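Local coordinates for dual specificity protein phosphatase 12 (Homo sapiens, PDB 4KI9) that removes phosphate from phosphotyrosine and from phosphoserine or phosphothreonine residues of proteins, the chain here being its dual-specificity catalytic domain, at residues 95-100 with 114-119; 2-7 with 102-107. The protein carries 2 engineered substitutions. All coordinates share one frame; numbering follows the deposited sequence.

Contact 1. Residues 95-100 with 114-119. With PO4 (phosphate ion), chain B.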
loop_
_atom_site.group_PDB
_atom_site.type_symbol
_atom_site.label_atom_id
_atom_site.label_comp_id
_atom_site.label_asym_id
_atom_site.label_seq_id
_atom_site.Cartn_x
_atom_site.Cartn_y
_atom_site.Cartn_z
ATOM N N ARG A 95 -0.050 7.464 -0.973
ATOM C CA ARG A 95 0.700 6.272 -1.394
ATOM C C ARG A 95 0.492 5.065 -0.464
ATOM O O ARG A 95 0.216 3.948 -0.914
ATOM C CB ARG A 95 2.188 6.600 -1.523
ATOM C CG ARG A 95 2.552 7.453 -2.747
ATOM C CD ARG A 95 3.986 8.004 -2.639
ATOM N NE ARG A 95 4.071 9.110 -1.688
ATOM C CZ ARG A 95 5.130 9.904 -1.539
ATOM N NH1 ARG A 95 6.208 9.725 -2.288
ATOM N NH2 ARG A 95 5.103 10.892 -0.644
ATOM N N SER A 96 0.613 5.287 0.838
ATOM C CA SER A 96 0.455 4.197 1.796
ATOM C C SER A 96 -1.009 3.758 1.839
ATOM O O SER A 96 -1.310 2.573 1.936
ATOM C CB SER A 96 0.917 4.662 3.170
ATOM O OG SER A 96 0.256 5.869 3.509
ATOM N N VAL A 97 -1.918 4.727 1.749
ATOM C CA VAL A 97 -3.348 4.453 1.686
ATOM C C VAL A 97 -3.727 3.566 0.493
ATOM O O VAL A 97 -4.500 2.625 0.639
ATOM C CB VAL A 97 -4.161 5.779 1.649
ATOM C CG1 VAL A 97 -5.607 5.515 1.298
ATOM C CG2 VAL A 97 -4.058 6.490 2.998
ATOM N N ALA A 98 -3.175 3.860 -0.682
ATOM C CA ALA A 98 -3.392 3.012 -1.859
ATOM C C ALA A 98 -2.907 1.567 -1.639
ATOM O O ALA A 98 -3.595 0.597 -1.994
ATOM C CB ALA A 98 -2.718 3.623 -3.083
ATOM N N ILE A 99 -1.731 1.420 -1.042
ATOM C CA ILE A 99 -1.184 0.083 -0.796
ATOM C C ILE A 99 -2.061 -0.700 0.173
ATOM O O ILE A 99 -2.362 -1.871 -0.053
ATOM C CB ILE A 99 0.264 0.144 -0.246
ATOM C CG1 ILE A 99 1.214 0.728 -1.292
ATOM C CG2 ILE A 99 0.754 -1.239 0.185
ATOM C CD1 ILE A 99 1.199 0.003 -2.635
ATOM N N ILE A 100 -2.454 -0.065 1.271
ATOM C CA ILE A 100 -3.331 -0.734 2.236
ATOM C C ILE A 100 -4.637 -1.159 1.575
ATOM O O ILE A 100 -5.103 -2.289 1.757
ATOM C CB ILE A 100 -3.647 0.185 3.433
ATOM C CG1 ILE A 100 -2.378 0.437 4.239
ATOM C CG2 ILE A 100 -4.710 -0.449 4.330
ATOM C CD1 ILE A 100 -1.841 -0.827 4.899
ATOM N N LYS A 114 -15.521 -0.440 -1.644
ATOM C CA LYS A 114 -15.755 -0.992 -0.310
ATOM C C LYS A 114 -14.501 -0.977 0.577
ATOM O O LYS A 114 -14.575 -0.636 1.753
ATOM C CB LYS A 114 -16.348 -2.406 -0.398
ATOM C CG LYS A 114 -17.824 -2.423 -0.797
ATOM C CD LYS A 114 -18.257 -3.823 -1.200
ATOM C CE LYS A 114 -19.614 -3.825 -1.876
ATOM N NZ LYS A 114 -19.792 -5.043 -2.721
ATOM N N ALA A 115 -13.355 -1.339 0.015
ATOM C CA ALA A 115 -12.110 -1.354 0.784
ATOM C C ALA A 115 -11.701 0.057 1.183
ATOM O O ALA A 115 -11.327 0.300 2.319
ATOM C CB ALA A 115 -10.994 -2.022 -0.010
ATOM N N TYR A 116 -11.790 0.988 0.241
ATOM C CA TYR A 116 -11.357 2.353 0.474
ATOM C C TYR A 116 -12.281 3.010 1.509
ATOM O O TYR A 116 -11.840 3.806 2.338
ATOM C CB TYR A 116 -11.386 3.123 -0.844
ATOM C CG TYR A 116 -10.716 4.473 -0.824
ATOM C CD1 TYR A 116 -9.717 4.772 0.098
ATOM C CD2 TYR A 116 -11.092 5.457 -1.722
ATOM C CE1 TYR A 116 -9.106 6.027 0.106
ATOM C CE2 TYR A 116 -10.493 6.700 -1.721
ATOM C CZ TYR A 116 -9.500 6.979 -0.809
ATOM O OH TYR A 116 -8.926 8.227 -0.826
ATOM N N GLU A 117 -13.562 2.654 1.462
ATOM C CA GLU A 117 -14.547 3.164 2.416
ATOM C C GLU A 117 -14.153 2.787 3.846
ATOM O O GLU A 117 -14.287 3.589 4.770
ATOM C CB GLU A 117 -15.935 2.623 2.068
ATOM C CG GLU A 117 -17.035 2.945 3.059
ATOM C CD GLU A 117 -18.290 2.138 2.784
ATOM O OE1 GLU A 117 -18.684 2.032 1.602
ATOM O OE2 GLU A 117 -18.872 1.594 3.746
ATOM N N LYS A 118 -13.638 1.573 4.014
ATOM C CA LYS A 118 -13.177 1.110 5.316
ATOM C C LYS A 118 -12.034 1.960 5.851
ATOM O O LYS A 118 -12.004 2.300 7.031
ATOM C CB LYS A 118 -12.737 -0.350 5.246
ATOM C CG LYS A 118 -13.873 -1.346 5.314
ATOM C CD LYS A 118 -13.351 -2.778 5.239
ATOM C CE LYS A 118 -14.459 -3.779 5.540
ATOM N NZ LYS A 118 -14.121 -5.169 5.114
ATOM N N LEU A 119 -11.087 2.296 4.983
ATOM C CA LEU A 119 -9.955 3.123 5.380
ATOM C C LEU A 119 -10.376 4.541 5.724
ATOM O O LEU A 119 -9.842 5.152 6.650
ATOM C CB LEU A 119 -8.922 3.187 4.258
ATOM C CG LEU A 119 -7.720 2.262 4.370
ATOM C CD1 LEU A 119 -6.666 2.686 3.371
ATOM C CD2 LEU A 119 -7.170 2.296 5.781
HETATM P P PO4 B . 1.598 10.527 0.680
HETATM O O1 PO4 B . 2.974 10.920 1.162
HETATM O O2 PO4 B . 1.712 9.700 -0.574
HETATM O O3 PO4 B . 0.850 9.783 1.757
HETATM O O4 PO4 B . 0.828 11.779 0.315
#
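The helix that follows the phosphate-binding loop of the protein-tyrosine phosphatase fold, 95-108, packs through Val97 and Ile100 on Leu119 and Tyr116 of helix 112-122. The two short segments run 128° apart with axes 10.3 Å from each other. Leu119 CD1, wedged between the two, lies 3.7 Å from Val97 CG1, 3.5 Å from Val97 O and 3.8 Å from Ile100 CG2. Val97 CG1 also meets Tyr116 CE1 at 3.7 Å, the two side chains crossing at about a right angle; the phenol OH goes to Met128 N. At the start of the same helix Arg95 holds a phosphate ion edge-on, the phosphorus lying in the guanidinium plane. Phosphate O2 takes bonds from Arg95 N (2.9 Å) and NE (2.7 Å), while Arg95 NH2 reaches O1 at 2.8 Å. A bend at chi3 (-75°) curls the chain round O2. A leucine here would probably leave O1, and O2 in part, without their charged donors, and Ala56 O without NH1. Arg95, of the substrate-binding site, adds its backbone N-H and guanidinium to the N-H groups of Ala91, Val93 and Ser94 in the preceding loop. Beside the apolar packing lies a positive, N-H-rich site whose ion, probably from crystallisation liquor, probably mimics substrate phosphate.

Contact 2. Residues 2-7 with 102-107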
loop_
_atom_site.group_PDB
_atom_site.type_symbol
_atom_site.label_atom_id
_atom_site.label_comp_id
_atom_site.label_asym_id
_atom_site.label_seq_id
_atom_site.Cartn_x
_atom_site.Cartn_y
_atom_site.Cartn_z
ATOM N N LEU A 2 -1.628 4.378 12.481
ATOM C CA LEU A 2 -3.018 3.981 12.685
ATOM C C LEU A 2 -3.220 2.507 12.363
ATOM O O LEU A 2 -2.737 2.010 11.339
ATOM C CB LEU A 2 -3.925 4.834 11.793
ATOM C CG LEU A 2 -5.363 5.081 12.245
ATOM C CD1 LEU A 2 -5.823 6.439 11.757
ATOM C CD2 LEU A 2 -6.283 3.993 11.722
ATOM N N GLU A 3 -3.951 1.808 13.223
ATOM C CA GLU A 3 -4.165 0.373 13.054
ATOM C C GLU A 3 -5.358 0.062 12.150
ATOM O O GLU A 3 -6.467 0.499 12.427
ATOM C CB GLU A 3 -4.376 -0.277 14.415
ATOM C CG GLU A 3 -4.650 -1.766 14.351
ATOM C CD GLU A 3 -4.504 -2.427 15.705
ATOM O OE1 GLU A 3 -4.597 -3.668 15.781
ATOM O OE2 GLU A 3 -4.287 -1.697 16.690
ATOM N N VAL A 4 -5.127 -0.700 11.082
ATOM C CA VAL A 4 -6.163 -1.007 10.095
ATOM C C VAL A 4 -6.919 -2.259 10.507
ATOM O O VAL A 4 -8.130 -2.376 10.312
ATOM C CB VAL A 4 -5.554 -1.277 8.697
ATOM C CG1 VAL A 4 -6.656 -1.552 7.680
ATOM C CG2 VAL A 4 -4.708 -0.111 8.250
ATOM N N GLN A 5 -6.169 -3.201 11.062
ATOM C CA GLN A 5 -6.698 -4.441 11.599
ATOM C C GLN A 5 -5.556 -5.005 12.437
ATOM O O GLN A 5 -4.462 -4.448 12.409
ATOM C CB GLN A 5 -7.134 -5.381 10.469
ATOM C CG GLN A 5 -6.096 -5.660 9.399
ATOM C CD GLN A 5 -6.710 -6.330 8.185
ATOM O OE1 GLN A 5 -7.781 -5.936 7.728
ATOM N NE2 GLN A 5 -6.056 -7.369 7.681
ATOM N N PRO A 6 -5.798 -6.069 13.219
ATOM C CA PRO A 6 -4.692 -6.463 14.105
ATOM C C PRO A 6 -3.400 -6.838 13.362
ATOM O O PRO A 6 -3.426 -7.602 12.393
ATOM C CB PRO A 6 -5.263 -7.645 14.900
ATOM C CG PRO A 6 -6.549 -8.018 14.231
ATOM C CD PRO A 6 -7.042 -6.796 13.526
ATOM N N GLY A 7 -2.287 -6.252 13.798
ATOM C CA GLY A 7 -0.986 -6.504 13.192
ATOM C C GLY A 7 -0.717 -5.715 11.916
ATOM O O GLY A 7 0.308 -5.907 11.269
ATOM N N ALA A 102 -5.190 -1.794 -1.545
ATOM C CA ALA A 102 -4.943 -2.914 -2.441
ATOM C C ALA A 102 -4.863 -4.218 -1.650
ATOM O O ALA A 102 -5.377 -5.259 -2.074
ATOM C CB ALA A 102 -3.664 -2.689 -3.245
ATOM N N PHE A 103 -4.223 -4.163 -0.496
ATOM C CA PHE A 103 -4.110 -5.353 0.349
ATOM C C PHE A 103 -5.478 -5.834 0.836
ATOM O O PHE A 103 -5.784 -7.026 0.812
ATOM C CB PHE A 103 -3.234 -5.043 1.554
ATOM C CG PHE A 103 -3.175 -6.161 2.552
ATOM C CD1 PHE A 103 -2.274 -7.211 2.380
ATOM C CD2 PHE A 103 -4.022 -6.169 3.652
ATOM C CE1 PHE A 103 -2.219 -8.241 3.300
ATOM C CE2 PHE A 103 -3.982 -7.194 4.560
ATOM C CZ PHE A 103 -3.075 -8.234 4.390
ATOM N N LEU A 104 -6.290 -4.897 1.297
ATOM C CA LEU A 104 -7.644 -5.210 1.728
ATOM C C LEU A 104 -8.439 -5.771 0.560
ATOM O O LEU A 104 -9.128 -6.765 0.711
ATOM C CB LEU A 104 -8.334 -3.971 2.299
ATOM C CG LEU A 104 -7.780 -3.442 3.618
ATOM C CD1 LEU A 104 -8.567 -2.222 4.092
ATOM C CD2 LEU A 104 -7.779 -4.554 4.694
ATOM N N MET A 105 -8.317 -5.148 -0.609
ATOM C CA MET A 105 -8.991 -5.635 -1.808
ATOM C C MET A 105 -8.628 -7.085 -2.137
ATOM O O MET A 105 -9.503 -7.926 -2.337
ATOM C CB MET A 105 -8.662 -4.739 -3.015
ATOM C CG MET A 105 -9.285 -3.343 -2.960
ATOM S SD MET A 105 -8.666 -2.263 -4.256
ATOM C CE MET A 105 -9.242 -3.127 -5.717
ATOM N N LYS A 106 -7.338 -7.379 -2.214
ATOM C CA LYS A 106 -6.906 -8.704 -2.648
ATOM C C LYS A 106 -7.173 -9.789 -1.612
ATOM O O LYS A 106 -7.686 -10.855 -1.956
ATOM C CB LYS A 106 -5.430 -8.688 -3.068
ATOM C CG LYS A 106 -4.984 -9.977 -3.736
ATOM C CD LYS A 106 -3.570 -9.881 -4.300
ATOM C CE LYS A 106 -3.303 -11.063 -5.224
ATOM N NZ LYS A 106 -2.074 -10.901 -6.042
ATOM N N THR A 107 -6.851 -9.530 -0.346
ATOM C CA THR A 107 -7.058 -10.545 0.693
ATOM C C THR A 107 -8.538 -10.875 0.902
ATOM O O THR A 107 -8.917 -12.044 0.998
ATOM C CB THR A 107 -6.410 -10.176 2.045
ATOM O OG1 THR A 107 -6.859 -8.885 2.475
ATOM C CG2 THR A 107 -4.894 -10.173 1.929
HETATM O O HOH W 1 -7.531 -8.626 5.137
#
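The Phe103 ring meets Gln5 at its edge: the amide nitrogen NE2 lies near the ring plane, 3.8 Å from Phe103 CE2, with amide and ring planes 71° apart. Over one face of the ring sits the methyl CG2 of Thr107, one helical turn on, 3.5 Å above the plane and displaced toward the rim. Val72 and Ile75 of helix 68-80 and Leu8 of strand 8-11 also touch the Phe103 side chain. The other end of the Gln5 amide passes alongside Leu104, where OE1 comes within 3.3 Å of the methyl CD2, a packing contact and no hydrogen bond. Val4 and Leu104 approach tip to tip, CG1 to CD1 at 4.1 Å. Val4 and Gln5 form a classic beta bulge, both facing Leu8; the chain turns a corner at Val4, and both residues direct their CB toward helix 95-108. The contact therefore lays an outermost strand of the mixed sheet, 2-5, against that helix. With chi1 at 53°, Gln5 CG sits between the backbone N and the carbonyl carbon, and the extended chain beyond it carries the amide out to the helix. A water bridges the two segments, accepting from Gln5 NE2 at 3.2 Å and donating to Thr107 OG1 at 2.8 Å. Thr107 OG1 in turn donates to Phe103 O (2.7 Å), 30° off the carbonyl plane.

Both contacts use helix 95-108, contact 1 its first turns and contact 2 later ones, and their centres lie about 8 Å apart. Contact 1 joins helix to helix and all four of its touching residues are buried; it has no hydrogen bond across the segments, while Arg95 at one end binds phosphate. Contact 2 joins helix to an outermost strand, is only partly buried, and adds an amide and a bridging water. The two meet in one apolar layer: Val4 CG2 is 3.9 Å from Ile100 CG2. The side chain of Val97 is about 6 Å, and that of Val4 about 12 Å, from that of Ser89, engineered at the predicted position of the phosphocysteine nucleophile.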